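LysR family transcriptional regulator (Vibrio vulnificus, PDB 5B7H) probably acts as a DNA-binding transcription factor of the LysR family, an OxyR-type regulator named OxyR2, of which this chain is the regulatory domain. Local coordinates at residues E65-I70 / V197-S202; F90-S95 / E184-Q189; N56-L61 / V75-M80. The protein carries 1 engineered substitution. All coordinates share one frame; numbering follows the deposited sequence.

Interaction 1. Residues E65-I70 / V197-S202. With SO4 (sulfate ion), chain D.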
loop_
_atom_site.group_PDB
_atom_site.type_symbol
_atom_site.label_atom_id
_atom_site.label_comp_id
_atom_site.label_asym_id
_atom_site.label_seq_id
_atom_site.Cartn_x
_atom_site.Cartn_y
_atom_site.Cartn_z
ATOM N N GLU A 65 9.967 -4.388 20.401
ATOM C CA GLU A 65 9.837 -3.154 19.638
ATOM C C GLU A 65 8.404 -2.888 19.199
ATOM O O GLU A 65 8.111 -1.771 18.740
ATOM C CB GLU A 65 10.722 -3.224 18.402
ATOM C CG GLU A 65 12.177 -3.228 18.845
ATOM C CD GLU A 65 13.169 -3.650 17.784
ATOM O OE1 GLU A 65 12.744 -4.107 16.687
ATOM O OE2 GLU A 65 14.390 -3.513 18.076
ATOM N N LEU A 66 7.532 -3.895 19.259
ATOM C CA LEU A 66 6.102 -3.719 19.097
ATOM C C LEU A 66 5.438 -4.429 20.264
ATOM O O LEU A 66 6.018 -5.340 20.851
ATOM C CB LEU A 66 5.609 -4.345 17.784
ATOM C CG LEU A 66 6.271 -3.729 16.543
ATOM C CD1 LEU A 66 5.909 -4.546 15.263
ATOM C CD2 LEU A 66 5.777 -2.285 16.379
ATOM N N ASP A 67 4.217 -3.996 20.608
ATOM C CA ASP A 67 3.419 -4.623 21.669
ATOM C C ASP A 67 2.520 -5.733 21.151
ATOM O O ASP A 67 2.294 -6.698 21.857
ATOM C CB ASP A 67 2.481 -3.591 22.322
ATOM C CG ASP A 67 3.225 -2.529 23.079
ATOM O OD1 ASP A 67 3.942 -2.913 24.035
ATOM O OD2 ASP A 67 3.127 -1.321 22.754
ATOM N N VAL A 68 1.948 -5.600 19.959
ATOM C CA VAL A 68 0.958 -6.549 19.482
ATOM C C VAL A 68 0.930 -6.454 17.968
ATOM O O VAL A 68 1.248 -5.404 17.387
ATOM C CB VAL A 68 -0.431 -6.245 20.111
ATOM C CG1 VAL A 68 -0.928 -4.825 19.700
ATOM C CG2 VAL A 68 -1.485 -7.292 19.812
ATOM N N LEU A 69 0.566 -7.547 17.324
ATOM C CA LEU A 69 0.466 -7.632 15.873
ATOM C C LEU A 69 -0.941 -8.029 15.497
ATOM O O LEU A 69 -1.607 -8.774 16.225
ATOM C CB LEU A 69 1.399 -8.719 15.287
ATOM C CG LEU A 69 2.856 -8.707 15.813
ATOM C CD1 LEU A 69 3.627 -9.912 15.214
ATOM C CD2 LEU A 69 3.506 -7.348 15.470
ATOM N N ILE A 70 -1.372 -7.571 14.329
ATOM C CA ILE A 70 -2.538 -8.107 13.636
ATOM C C ILE A 70 -1.986 -8.813 12.411
ATOM O O ILE A 70 -1.383 -8.169 11.518
ATOM C CB ILE A 70 -3.578 -7.025 13.298
ATOM C CG1 ILE A 70 -4.129 -6.385 14.586
ATOM C CG2 ILE A 70 -4.663 -7.659 12.433
ATOM C CD1 ILE A 70 -5.149 -5.161 14.337
ATOM N N VAL A 197 -1.575 -11.142 17.975
ATOM C CA VAL A 197 -0.435 -11.928 18.472
ATOM C C VAL A 197 0.394 -11.051 19.395
ATOM O O VAL A 197 0.723 -9.912 19.041
ATOM C CB VAL A 197 0.447 -12.410 17.308
ATOM C CG1 VAL A 197 1.625 -13.290 17.813
ATOM C CG2 VAL A 197 -0.407 -13.261 16.334
ATOM N N TRP A 198 0.824 -11.598 20.542
ATOM C CA TRP A 198 1.574 -10.805 21.524
ATOM C C TRP A 198 2.471 -11.721 22.350
ATOM O O TRP A 198 2.407 -12.941 22.234
ATOM C CB TRP A 198 0.686 -9.978 22.452
ATOM C CG TRP A 198 -0.265 -10.759 23.323
ATOM C CD1 TRP A 198 -0.038 -11.178 24.613
ATOM C CD2 TRP A 198 -1.620 -11.126 23.000
ATOM N NE1 TRP A 198 -1.196 -11.796 25.130
ATOM C CE2 TRP A 198 -2.162 -11.776 24.139
ATOM C CE3 TRP A 198 -2.412 -10.993 21.853
ATOM C CZ2 TRP A 198 -3.485 -12.289 24.163
ATOM C CZ3 TRP A 198 -3.745 -11.502 21.887
ATOM C CH2 TRP A 198 -4.253 -12.130 23.051
ATOM N N ARG A 199 3.289 -11.124 23.221
ATOM C CA ARG A 199 4.232 -11.928 24.029
ATOM C C ARG A 199 3.544 -12.439 25.277
ATOM O O ARG A 199 2.863 -11.670 25.968
ATOM C CB ARG A 199 5.399 -11.086 24.477
ATOM C CG ARG A 199 6.262 -10.595 23.299
ATOM C CD ARG A 199 7.516 -9.868 23.798
ATOM N NE ARG A 199 7.209 -8.682 24.582
ATOM C CZ ARG A 199 6.832 -7.520 24.029
ATOM N NH1 ARG A 199 6.740 -7.389 22.695
ATOM N NH2 ARG A 199 6.523 -6.501 24.828
ATOM N N PRO A 200 3.720 -13.717 25.624
ATOM C CA PRO A 200 3.112 -14.225 26.876
ATOM C C PRO A 200 3.550 -13.474 28.110
ATOM O O PRO A 200 2.798 -13.442 29.100
ATOM C CB PRO A 200 3.645 -15.664 26.969
ATOM C CG PRO A 200 4.075 -16.050 25.590
ATOM C CD PRO A 200 4.425 -14.753 24.832
ATOM N N SER A 201 4.754 -12.910 28.100
ATOM C CA SER A 201 5.235 -12.153 29.262
ATOM C C SER A 201 4.696 -10.740 29.352
ATOM O O SER A 201 5.016 -10.032 30.317
ATOM C CB SER A 201 6.785 -12.104 29.334
ATOM O OG SER A 201 7.350 -11.495 28.170
ATOM N N SER A 202 3.922 -10.291 28.369
ATOM C CA SER A 202 3.445 -8.919 28.389
ATOM C C SER A 202 2.570 -8.662 29.611
ATOM O O SER A 202 1.820 -9.527 30.058
ATOM C CB SER A 202 2.582 -8.710 27.165
ATOM O OG SER A 202 1.993 -7.415 27.200
HETATM S S SO4 D . 5.819 -5.352 28.395
HETATM O O1 SO4 D . 4.803 -5.742 29.376
HETATM O O2 SO4 D . 6.473 -6.552 27.840
HETATM O O3 SO4 D . 6.778 -4.436 29.003
HETATM O O4 SO4 D . 5.142 -4.579 27.360
HETATM O O HOH W 1 6.463 -3.917 23.810
HETATM O O HOH W 2 3.559 -8.257 23.763
HETATM O O HOH W 3 3.508 -5.499 25.724
#

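Interaction 2. Residues F90-S95 / E184-Q189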
loop_
_atom_site.group_PDB
_atom_site.type_symbol
_atom_site.label_atom_id
_atom_site.label_comp_id
_atom_site.label_asym_id
_atom_site.label_seq_id
_atom_site.Cartn_x
_atom_site.Cartn_y
_atom_site.Cartn_z
ATOM N N PHE A 90 -11.887 -14.923 0.691
ATOM C CA PHE A 90 -11.152 -14.677 -0.546
ATOM C C PHE A 90 -12.127 -14.615 -1.713
ATOM O O PHE A 90 -13.129 -15.356 -1.756
ATOM C CB PHE A 90 -10.170 -15.814 -0.829
ATOM C CG PHE A 90 -8.940 -15.786 0.034
ATOM C CD1 PHE A 90 -8.628 -16.823 0.856
ATOM C CD2 PHE A 90 -8.094 -14.695 0.004
ATOM C CE1 PHE A 90 -7.476 -16.786 1.660
ATOM C CE2 PHE A 90 -6.946 -14.675 0.812
ATOM C CZ PHE A 90 -6.647 -15.730 1.623
ATOM N N LYS A 91 -11.826 -13.745 -2.659
ATOM C CA LYS A 91 -12.505 -13.757 -3.944
ATOM C C LYS A 91 -11.446 -13.815 -5.029
ATOM O O LYS A 91 -10.255 -13.642 -4.781
ATOM C CB LYS A 91 -13.297 -12.468 -4.131
ATOM C CG LYS A 91 -14.442 -12.293 -3.111
ATOM C CD LYS A 91 -15.521 -13.297 -3.399
ATOM C CE LYS A 91 -16.827 -12.824 -2.776
ATOM N NZ LYS A 91 -16.738 -12.973 -1.339
ATOM N N MET A 92 -11.873 -14.114 -6.242
ATOM C CA MET A 92 -11.004 -13.917 -7.394
ATOM C C MET A 92 -11.467 -12.686 -8.158
ATOM O O MET A 92 -12.623 -12.260 -8.075
ATOM C CB MET A 92 -11.009 -15.168 -8.292
ATOM C CG MET A 92 -10.528 -16.398 -7.530
ATOM S SD MET A 92 -10.259 -17.831 -8.586
ATOM C CE MET A 92 -8.819 -17.232 -9.502
ATOM N N VAL A 93 -10.563 -12.103 -8.932
ATOM C CA VAL A 93 -10.923 -10.946 -9.735
ATOM C C VAL A 93 -10.380 -11.146 -11.142
ATOM O O VAL A 93 -9.324 -11.747 -11.344
ATOM C CB VAL A 93 -10.404 -9.587 -9.177
ATOM C CG1 VAL A 93 -11.158 -9.129 -7.961
ATOM C CG2 VAL A 93 -8.885 -9.675 -8.884
ATOM N N ILE A 94 -11.109 -10.635 -12.119
ATOM C CA ILE A 94 -10.669 -10.579 -13.511
ATOM C C ILE A 94 -11.121 -9.245 -14.095
ATOM O O ILE A 94 -12.037 -8.590 -13.595
ATOM C CB ILE A 94 -11.248 -11.728 -14.370
ATOM C CG1 ILE A 94 -12.776 -11.619 -14.477
ATOM C CG2 ILE A 94 -10.851 -13.051 -13.790
ATOM C CD1 ILE A 94 -13.432 -12.766 -15.317
ATOM N N SER A 95 -10.460 -8.819 -15.156
ATOM C CA SER A 95 -10.959 -7.616 -15.806
ATOM C C SER A 95 -12.274 -7.888 -16.535
ATOM O O SER A 95 -12.520 -8.979 -17.065
ATOM C CB SER A 95 -9.924 -7.067 -16.774
ATOM O OG SER A 95 -9.798 -7.941 -17.870
ATOM N N GLU A 184 -16.328 -15.929 -7.273
ATOM C CA GLU A 184 -15.993 -16.821 -6.175
ATOM C C GLU A 184 -14.897 -17.784 -6.611
ATOM O O GLU A 184 -14.902 -18.251 -7.749
ATOM C CB GLU A 184 -17.226 -17.673 -5.821
ATOM C CG GLU A 184 -18.294 -16.872 -5.156
ATOM C CD GLU A 184 -18.039 -16.585 -3.663
ATOM O OE1 GLU A 184 -18.923 -15.944 -3.050
ATOM O OE2 GLU A 184 -16.997 -17.010 -3.084
ATOM N N PRO A 185 -13.941 -18.088 -5.716
ATOM C CA PRO A 185 -12.945 -19.118 -6.031
ATOM C C PRO A 185 -13.589 -20.486 -6.038
ATOM O O PRO A 185 -14.611 -20.717 -5.362
ATOM C CB PRO A 185 -11.951 -19.014 -4.858
ATOM C CG PRO A 185 -12.263 -17.700 -4.175
ATOM C CD PRO A 185 -13.730 -17.489 -4.394
ATOM N N PRO A 186 -13.004 -21.448 -6.760
ATOM C CA PRO A 186 -13.639 -22.760 -6.936
ATOM C C PRO A 186 -13.782 -23.462 -5.603
ATOM O O PRO A 186 -13.022 -23.221 -4.664
ATOM C CB PRO A 186 -12.641 -23.523 -7.815
ATOM C CG PRO A 186 -11.799 -22.496 -8.453
ATOM C CD PRO A 186 -11.739 -21.341 -7.501
ATOM N N GLY A 187 -14.772 -24.351 -5.543
ATOM C CA GLY A 187 -14.939 -25.192 -4.380
ATOM C C GLY A 187 -15.582 -24.456 -3.219
ATOM O O GLY A 187 -16.389 -23.538 -3.390
ATOM N N GLN A 188 -15.201 -24.879 -2.017
ATOM C CA GLN A 188 -15.814 -24.404 -0.793
ATOM C C GLN A 188 -15.560 -22.913 -0.631
ATOM O O GLN A 188 -14.715 -22.318 -1.306
ATOM C CB GLN A 188 -15.228 -25.154 0.403
ATOM C CG GLN A 188 -15.855 -26.521 0.685
ATOM C CD GLN A 188 -16.319 -27.242 -0.575
ATOM O OE1 GLN A 188 -15.509 -27.786 -1.337
ATOM N NE2 GLN A 188 -17.632 -27.242 -0.804
ATOM N N GLN A 189 -16.327 -22.303 0.271
ATOM C CA GLN A 189 -16.034 -20.940 0.681
ATOM C C GLN A 189 -14.683 -20.933 1.381
ATOM O O GLN A 189 -14.430 -21.734 2.288
ATOM C CB GLN A 189 -17.132 -20.418 1.602
ATOM C CG GLN A 189 -18.308 -19.819 0.831
ATOM C CD GLN A 189 -19.348 -19.183 1.734
ATOM O OE1 GLN A 189 -19.714 -19.742 2.772
ATOM N NE2 GLN A 189 -19.839 -18.012 1.337
HETATM O O HOH W 4 -15.842 -15.599 -0.966
#

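Interaction 3. Residues N56-L61 / V75-M80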
loop_
_atom_site.group_PDB
_atom_site.type_symbol
_atom_site.label_atom_id
_atom_site.label_comp_id
_atom_site.label_asym_id
_atom_site.label_seq_id
_atom_site.Cartn_x
_atom_site.Cartn_y
_atom_site.Cartn_z
ATOM N N ASN A 56 9.285 -10.115 9.671
ATOM C CA ASN A 56 9.868 -8.924 10.281
ATOM C C ASN A 56 9.051 -8.461 11.486
ATOM O O ASN A 56 9.602 -7.988 12.502
ATOM C CB ASN A 56 9.988 -7.804 9.236
ATOM C CG ASN A 56 11.119 -8.066 8.233
ATOM O OD1 ASN A 56 12.023 -8.855 8.505
ATOM N ND2 ASN A 56 11.051 -7.420 7.059
ATOM N N LEU A 57 7.721 -8.572 11.384
ATOM C CA LEU A 57 6.896 -8.161 12.519
ATOM C C LEU A 57 7.127 -9.073 13.710
ATOM O O LEU A 57 7.156 -8.600 14.856
ATOM C CB LEU A 57 5.410 -8.191 12.153
ATOM C CG LEU A 57 4.939 -7.136 11.138
ATOM C CD1 LEU A 57 3.466 -7.382 10.779
ATOM C CD2 LEU A 57 5.155 -5.741 11.732
ATOM N N LEU A 58 7.246 -10.378 13.461
ATOM C CA LEU A 58 7.480 -11.306 14.575
ATOM C C LEU A 58 8.823 -11.016 15.270
ATOM O O LEU A 58 8.926 -11.075 16.509
ATOM C CB LEU A 58 7.380 -12.767 14.076
ATOM C CG LEU A 58 5.904 -13.205 13.883
ATOM C CD1 LEU A 58 5.904 -14.486 13.028
ATOM C CD2 LEU A 58 5.199 -13.422 15.243
ATOM N N THR A 59 9.875 -10.713 14.497
ATOM C CA THR A 59 11.149 -10.348 15.123
ATOM C C THR A 59 11.001 -9.091 15.984
ATOM O O THR A 59 11.450 -9.060 17.141
ATOM C CB THR A 59 12.148 -10.108 14.013
ATOM O OG1 THR A 59 12.274 -11.319 13.237
ATOM C CG2 THR A 59 13.504 -9.678 14.592
ATOM N N ALA A 60 10.294 -8.075 15.464
ATOM C CA ALA A 60 10.094 -6.871 16.255
ATOM C C ALA A 60 9.279 -7.156 17.511
ATOM O O ALA A 60 9.588 -6.623 18.593
ATOM C CB ALA A 60 9.359 -5.840 15.396
ATOM N N LEU A 61 8.274 -8.047 17.409
ATOM C CA LEU A 61 7.504 -8.398 18.584
ATOM C C LEU A 61 8.368 -9.119 19.612
ATOM O O LEU A 61 8.298 -8.802 20.808
ATOM C CB LEU A 61 6.334 -9.298 18.162
ATOM C CG LEU A 61 5.401 -9.720 19.313
ATOM C CD1 LEU A 61 4.664 -8.523 19.966
ATOM C CD2 LEU A 61 4.452 -10.863 18.838
ATOM N N VAL A 75 0.338 -18.758 10.638
ATOM C CA VAL A 75 1.756 -18.597 10.300
ATOM C C VAL A 75 2.520 -19.101 11.525
ATOM O O VAL A 75 1.947 -19.308 12.585
ATOM C CB VAL A 75 2.155 -17.160 9.933
ATOM C CG1 VAL A 75 1.472 -16.720 8.631
ATOM C CG2 VAL A 75 1.762 -16.163 11.025
ATOM N N GLU A 76 3.799 -19.418 11.353
ATOM C CA GLU A 76 4.557 -19.953 12.487
ATOM C C GLU A 76 4.769 -18.845 13.520
ATOM O O GLU A 76 5.401 -17.829 13.237
ATOM C CB GLU A 76 5.905 -20.507 12.029
ATOM C CG GLU A 76 6.076 -22.006 12.143
ATOM C CD GLU A 76 5.798 -22.583 13.538
ATOM O OE1 GLU A 76 5.877 -21.876 14.566
ATOM O OE2 GLU A 76 5.516 -23.788 13.604
ATOM N N ILE A 77 4.223 -19.050 14.713
ATOM C CA ILE A 77 4.274 -18.119 15.849
ATOM C C ILE A 77 4.579 -18.854 17.155
ATOM O O ILE A 77 4.045 -18.504 18.220
ATOM C CB ILE A 77 2.990 -17.267 15.982
ATOM C CG1 ILE A 77 1.773 -18.164 16.056
ATOM C CG2 ILE A 77 2.871 -16.252 14.835
ATOM C CD1 ILE A 77 0.466 -17.346 16.293
ATOM N N ASP A 78 5.449 -19.864 17.101
ATOM C CA ASP A 78 5.813 -20.577 18.317
ATOM C C ASP A 78 6.221 -19.594 19.407
ATOM O O ASP A 78 7.012 -18.672 19.176
ATOM C CB ASP A 78 6.978 -21.547 18.018
ATOM C CG ASP A 78 7.377 -22.418 19.241
ATOM O OD1 ASP A 78 7.088 -23.631 19.238
ATOM O OD2 ASP A 78 8.025 -21.905 20.193
ATOM N N GLY A 79 5.741 -19.855 20.608
ATOM C CA GLY A 79 6.138 -19.109 21.782
ATOM C C GLY A 79 5.330 -17.839 22.006
ATOM O O GLY A 79 5.451 -17.236 23.083
ATOM N N MET A 80 4.556 -17.386 21.026
ATOM C CA MET A 80 3.706 -16.213 21.221
ATOM C C MET A 80 2.298 -16.625 21.631
ATOM O O MET A 80 1.898 -17.799 21.571
ATOM C CB MET A 80 3.606 -15.374 19.941
ATOM C CG MET A 80 4.945 -14.946 19.320
ATOM S SD MET A 80 5.837 -13.765 20.474
ATOM C CE MET A 80 7.031 -14.893 21.132
#

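Interaction 1. Residues E65-I70 / V197-S202
Leu69 and Val197 form an antiparallel hydrogen-bonded pair. Leu69 N donates a hydrogen bond to Val197 O at 2.9 Å, and Val197 N returns a bond to Leu69 O at 2.9 Å. On one face of the sheet the two side chains pack CB to CB at 4.3 Å, beneath Leu58 and Leu61 of helix 54-62. On the other face CG2 of Val68 stands 4.3 Å from CE3 of Trp198, approaching the indole obliquely. Phe208 of helix 205-217 meets the same indole with its ring plane at about 45°. This buried, tightly packed end belongs to the mixed sheet of a LysR substrate-binding domain, related to the periplasmic binding proteins; strand 68-73 here meets the C-terminal end of the long strand 180-198.

Past Trp198 the backbones part, and Arg199 spans the gap. Its chain bends at chi3 (-61°) and brings the guanidinium edge-on to Leu66 O, 2.8 Å from NH1, which lies nearly in line with the C=O bond. NH1 also binds Leu61 O, so two carbonyls grip one nitrogen. At a different edge, on the NE side, NH2 points at sulfate O2, 3.0 Å away and nearly straight (170°); the ion, probably from the crystallisation liquor, also takes Ser203 N. Asp67 makes no salt bridge with Arg199: its OD2 accepts from Lys19 N, while a water that accepts from Arg199 NH2 lies within hydrogen-bonding distance of OD1. A second water connects Asp67 O with Arg199 N and rests over one guanidinium face, and a third links Asp67 OD1, Ser202 OG and the sulfate. On this wetter side, the positive charge of Arg199 is probably balanced in part by nearby Asp67 and in part by the anion.

Interaction 2. Residues F90-S95 / E184-Q189
Met92 and Pro185 slide past each other in opposite directions, the methionine chain running alongside the proline ring. CG of Met92 lies 4.0 Å from CG of Pro185; beyond it SD rests 3.9 Å from Pro185 CA. The Met92 chain crosses Pro186 at about a right angle, SD 4.0 Å from CD of Pro186, so two consecutive prolines pack against one side of the thioether. Pro185 also bears on the strand backbone, its CD 3.4 Å from Phe90 O.

On the solvent side Lys91 and Glu184 pass at a slant. Both chains are folded, Lys91 at chi2 (-70°) and chi4, Glu184 at chi2 (-78°), and these bends lay CE of Lys91 beside the carboxylate, 3.8 Å from Glu184 OE1. The charges come close without pairing: NZ of Lys91 remains 4.1 Å from OE1 of Glu184. A water does the joining instead, accepting from Lys91 NZ and donating to both Glu184 OE2 and Phe90 O. NZ also bonds to Gln167 OE1, which gives the ammonium a second anchor.

Here the regular pairing of strands 81-95 and 180-198 is interrupted: Met92 still bonds to Ile183 and Phe90 to Ala190, while 184-189 loops out between them. Phe90 packs under helix 124-132, Met92 against Phe164 of strand 163-166, and Pro186 on Tyr108.

Interaction 3. Residues N56-L61 / V75-M80
The loop that leads from strand 68-73 to strand 81-95 folds back over helix 54-62 in the LysR substrate-binding domain, ending in a type II turn from Ile77 to Met80. Leu58 and Leu61, one helical turn apart, both point toward this loop. Both methyls of Leu58 close on CG2 of Ile77, CD2 at 3.7 Å, and CD1 also lies 3.4 Å from Glu76 O; the side chains of Leu58 and Ile77 cross at about a right angle. Ile77 presents only that methyl, since its chi1 of 55° turns the longer CG1 branch off the helix.

Leu61 and Met80 instead run past each other in opposite directions, with CD2 of Leu61 3.6 Å from SD of Met80. Bends at chi2 (-66°) and chi3 curl the methionine chain, which sets its sulfur beside the leucine. The turn is closed by Met80 N bonding to Ile77 O. Beneath this apolar contact lies the sheet: Leu58 and Leu61 rest on Leu69 of strand 68-73, and both Leu61 and Met80 touch Val197 of strand 180-198.

Of the elements in contact, helix 54-62 comes first from the N terminus, then strand 68-73, then the 75-80 loop, whose return to the helix closes interaction 3, a short excursion. Strand 81-95 follows, and interaction 2 closes a longer loop when 184-189 comes back to it. Interaction 1 closes last and longest, from 65-70 to 197-202, and encloses interaction 2 entirely. It crosses interaction 3, whose segments alternate with its own; the two touch, their centres about 9 Å apart. Interaction 2 lies across the chain's centre, about 33 Å from interaction 1 between centres. Strand 180-198 serves both, so the long strand joins the two ends of the domain.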